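Local coordinates for protein L-2,4-diaminobutyric acid acetyltransferase (Geobacillus sp., PDB 6SLL) that transfers an acetyl group from acetyl coenzyme A to L-2,4-diaminobutyric acid, a step in the biosynthesis of the chemical chaperone ectoine, at residues W33-D38 against A92-H97. Residues are numbered along the deposited sequence; the frame is centred on the assembly and turned at random. Where two conformers were deposited one is given.
With COA (coenzyme A), chain F.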
loop_
_atom_site.group_PDB
_atom_site.type_symbol
_atom_site.label_atom_id
_atom_site.label_comp_id
_atom_site.label_asym_id
_atom_site.label_seq_id
_atom_site.Cartn_x
_atom_site.Cartn_y
_atom_site.Cartn_z
ATOM N N TRP B 33 9.247 5.446 8.126
ATOM C CA TRP B 33 10.182 4.772 7.266
ATOM C C TRP B 33 11.475 4.431 8.047
ATOM O O TRP B 33 11.996 3.330 7.936
ATOM C CB TRP B 33 10.419 5.645 6.043
ATOM C CG TRP B 33 11.436 5.097 5.063
ATOM C CD1 TRP B 33 11.230 4.182 4.088
ATOM C CD2 TRP B 33 12.850 5.441 5.022
ATOM N NE1 TRP B 33 12.405 3.947 3.410
ATOM C CE2 TRP B 33 13.400 4.706 3.949
ATOM C CE3 TRP B 33 13.622 6.336 5.741
ATOM C CZ2 TRP B 33 14.707 4.835 3.591
ATOM C CZ3 TRP B 33 14.931 6.502 5.359
ATOM C CH2 TRP B 33 15.477 5.742 4.330
ATOM N N GLU B 34 11.969 5.446 8.762
ATOM C CA GLU B 34 13.189 5.204 9.559
ATOM C C GLU B 34 13.019 4.127 10.585
ATOM O O GLU B 34 13.910 3.253 10.793
ATOM C CB GLU B 34 13.640 6.512 10.222
ATOM C CG GLU B 34 14.178 7.536 9.194
ATOM C CD GLU B 34 14.493 8.864 9.747
ATOM O OE1 GLU B 34 13.930 9.211 10.794
ATOM O OE2 GLU B 34 15.290 9.582 9.111
ATOM N N LEU B 35 11.830 4.095 11.261
ATOM C CA LEU B 35 11.531 3.014 12.220
ATOM C C LEU B 35 11.549 1.650 11.568
ATOM O O LEU B 35 12.170 0.709 12.043
ATOM C CB LEU B 35 10.166 3.266 12.908
ATOM C CG LEU B 35 9.671 2.206 13.818
ATOM C CD1 LEU B 35 10.352 2.294 15.161
ATOM C CD2 LEU B 35 8.191 2.328 14.102
ATOM N N ILE B 36 10.875 1.539 10.401
ATOM C CA ILE B 36 10.850 0.259 9.679
ATOM C C ILE B 36 12.255 -0.117 9.250
ATOM O O ILE B 36 12.676 -1.277 9.438
ATOM C CB ILE B 36 9.906 0.321 8.495
ATOM C CG1 ILE B 36 8.479 0.736 8.873
ATOM C CG2 ILE B 36 9.914 -0.973 7.693
ATOM C CD1 ILE B 36 7.854 -0.157 9.847
ATOM N N ARG B 37 12.987 0.806 8.707
ATOM C CA ARG B 37 14.328 0.408 8.313
ATOM C C ARG B 37 15.203 -0.016 9.419
ATOM O O ARG B 37 15.951 -1.027 9.260
ATOM C CB ARG B 37 14.975 1.569 7.774
ATOM C CG ARG B 37 16.449 1.387 7.525
ATOM C CD ARG B 37 17.238 2.661 7.252
ATOM N NE ARG B 37 17.247 3.453 8.472
ATOM C CZ ARG B 37 17.424 4.795 8.496
ATOM N NH1 ARG B 37 17.651 5.486 7.407
ATOM N NH2 ARG B 37 17.303 5.440 9.681
ATOM N N ASP B 38 15.061 0.595 10.544
ATOM C CA ASP B 38 15.853 0.188 11.700
ATOM C C ASP B 38 15.475 -1.119 12.371
ATOM O O ASP B 38 16.220 -1.649 13.183
ATOM C CB ASP B 38 15.901 1.356 12.654
ATOM C CG ASP B 38 16.744 2.572 12.039
ATOM O OD1 ASP B 38 17.527 2.309 11.050
ATOM O OD2 ASP B 38 16.462 3.636 12.600
ATOM N N ALA B 92 5.791 -2.741 13.927
ATOM C CA ALA B 92 7.197 -2.502 14.345
ATOM C C ALA B 92 7.213 -1.775 15.679
ATOM O O ALA B 92 6.454 -0.807 15.839
ATOM C CB ALA B 92 7.892 -1.617 13.299
ATOM N N VAL B 93 8.129 -2.191 16.554
ATOM C CA VAL B 93 8.428 -1.409 17.752
ATOM C C VAL B 93 9.949 -1.265 17.765
ATOM O O VAL B 93 10.718 -2.220 17.528
ATOM C CB VAL B 93 7.878 -2.109 19.006
ATOM C CG1 VAL B 93 8.389 -1.479 20.298
ATOM C CG2 VAL B 93 6.344 -2.122 18.984
ATOM N N ALA B 94 10.427 -0.068 18.067
ATOM C CA ALA B 94 11.854 0.229 18.152
ATOM C C ALA B 94 12.487 -0.701 19.178
ATOM O O ALA B 94 11.944 -0.956 20.252
ATOM C CB ALA B 94 12.038 1.678 18.587
ATOM N N SER B 95 13.691 -1.198 18.828
ATOM C CA SER B 95 14.459 -2.031 19.674
ATOM C C SER B 95 14.529 -1.608 21.121
ATOM O O SER B 95 14.465 -2.369 22.084
ATOM C CB SER B 95 15.824 -2.120 19.039
ATOM O OG SER B 95 16.587 -3.050 19.781
ATOM N N SER B 96 14.751 -0.307 21.288
ATOM C CA SER B 96 14.896 0.350 22.583
ATOM C C SER B 96 13.712 0.248 23.428
ATOM O O SER B 96 13.781 0.430 24.670
ATOM C CB SER B 96 15.164 1.921 22.311
ATOM O OG SER B 96 14.091 2.413 21.511
ATOM N N HIS B 97 12.553 -0.072 22.861
ATOM C CA HIS B 97 11.285 -0.034 23.577
ATOM C C HIS B 97 10.508 -1.296 23.490
ATOM O O HIS B 97 9.317 -1.351 23.835
ATOM C CB HIS B 97 10.397 1.126 23.043
ATOM C CG HIS B 97 10.841 2.445 23.465
ATOM N ND1 HIS B 97 11.962 3.049 23.013
ATOM C CD2 HIS B 97 10.307 3.306 24.333
ATOM C CE1 HIS B 97 12.124 4.263 23.555
ATOM N NE2 HIS B 97 11.098 4.439 24.354
HETATM N N1A COA F . 10.675 -12.789 23.868
HETATM C C2A COA F . 9.576 -13.408 24.325
HETATM N N3A COA F . 8.304 -13.016 24.215
HETATM C C4A COA F . 8.183 -11.813 23.588
HETATM C C5A COA F . 9.254 -11.108 23.052
HETATM C C6A COA F . 10.562 -11.614 23.186
HETATM N N6A COA F . 11.646 -11.030 22.765
HETATM N N7A COA F . 8.766 -9.910 22.546
HETATM C C8A COA F . 7.451 -9.951 22.693
HETATM N N9A COA F . 7.074 -11.110 23.289
HETATM C C1B COA F . 5.761 -11.500 23.565
HETATM C C2B COA F . 5.191 -10.817 24.815
HETATM O O2B COA F . 5.522 -11.518 25.966
HETATM C C3B COA F . 3.732 -10.739 24.404
HETATM O O3B COA F . 3.181 -12.119 24.497
HETATM P P3B COA F . 2.228 -12.558 25.737
HETATM O O7A COA F . 0.962 -11.760 25.355
HETATM O O8A COA F . 2.227 -14.094 25.683
HETATM O O9A COA F . 2.579 -11.671 27.037
HETATM C C4B COA F . 3.806 -10.472 22.925
HETATM O O4B COA F . 4.980 -11.079 22.445
HETATM C C5B COA F . 3.627 -8.975 22.659
HETATM O O5B COA F . 4.613 -8.224 23.408
HETATM P P1A COA F . 4.799 -6.652 23.257
HETATM O O1A COA F . 5.651 -6.199 24.373
HETATM O O2A COA F . 3.501 -5.982 23.014
HETATM O O3A COA F . 5.666 -6.637 21.898
HETATM P P2A COA F . 6.687 -5.475 21.436
HETATM O O4A COA F . 6.123 -4.140 21.734
HETATM O O5A COA F . 8.045 -5.787 21.978
HETATM O O6A COA F . 6.664 -5.646 19.887
HETATM C CBP COA F . 7.236 -6.742 17.820
HETATM C CCP COA F . 6.676 -6.923 19.206
HETATM C CDP COA F . 7.003 -8.070 17.040
HETATM C CEP COA F . 6.526 -5.629 17.135
HETATM C CAP COA F . 8.758 -6.423 17.991
HETATM O OAP COA F . 9.402 -7.605 18.538
HETATM C C9P COA F . 9.483 -6.017 16.756
HETATM O O9P COA F . 9.270 -4.965 16.128
HETATM N N8P COA F . 10.422 -6.923 16.372
HETATM C C7P COA F . 11.288 -6.857 15.300
HETATM C C6P COA F . 12.682 -7.605 15.624
HETATM C C5P COA F . 12.600 -9.090 15.492
HETATM O O5P COA F . 11.640 -9.702 16.079
HETATM N N4P COA F . 13.488 -9.698 14.936
HETATM C C3P COA F . 13.510 -11.215 14.798
HETATM C C2P COA F . 14.805 -11.591 13.740
HETATM S S1P COA F . 16.281 -11.394 14.692
HETATM O O HOH W 1 14.570 -1.097 16.185
#
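L35 reaches from helix 29-39 to the end of strand 85-93 and lays its two methyls along the helix-facing side of the chain there. Its CG is anti to the backbone N (chi1 175°), which carries the fork out toward the strand. L35 CD1 lies at A94, just past the strand end, 3.7 Å from A94 N and 3.9 Å from A94 CB. L35 CD2 lies further back along the strand, 4.0 Å from A92 CB. I36 points its CB away from the strand, yet its chain bends back. I36 CD1 comes tip to tip with A92 CB at 3.7 Å, so that methyl sits against branches of two helix residues. F73 of strand 69-78 also packs on L35, and L42 on I36 and A92. With L35 cut back to an alanine, the methyls of A92 and A94 would probably lose a partner and a gap open between helix and strand end. V93 turns its side chain away from the helix, toward the pyrophosphate part of coenzyme A. V93 N donates a nearly straight bond of 3.0 Å to O9P of the cofactor, as the central strand does in GNAT enzymes. The side chains meet through methyl groups alone; a water held by S95 N reaches D38 O only weakly. This is consistent with apolar packing that sets the strand end in place beside the cofactor.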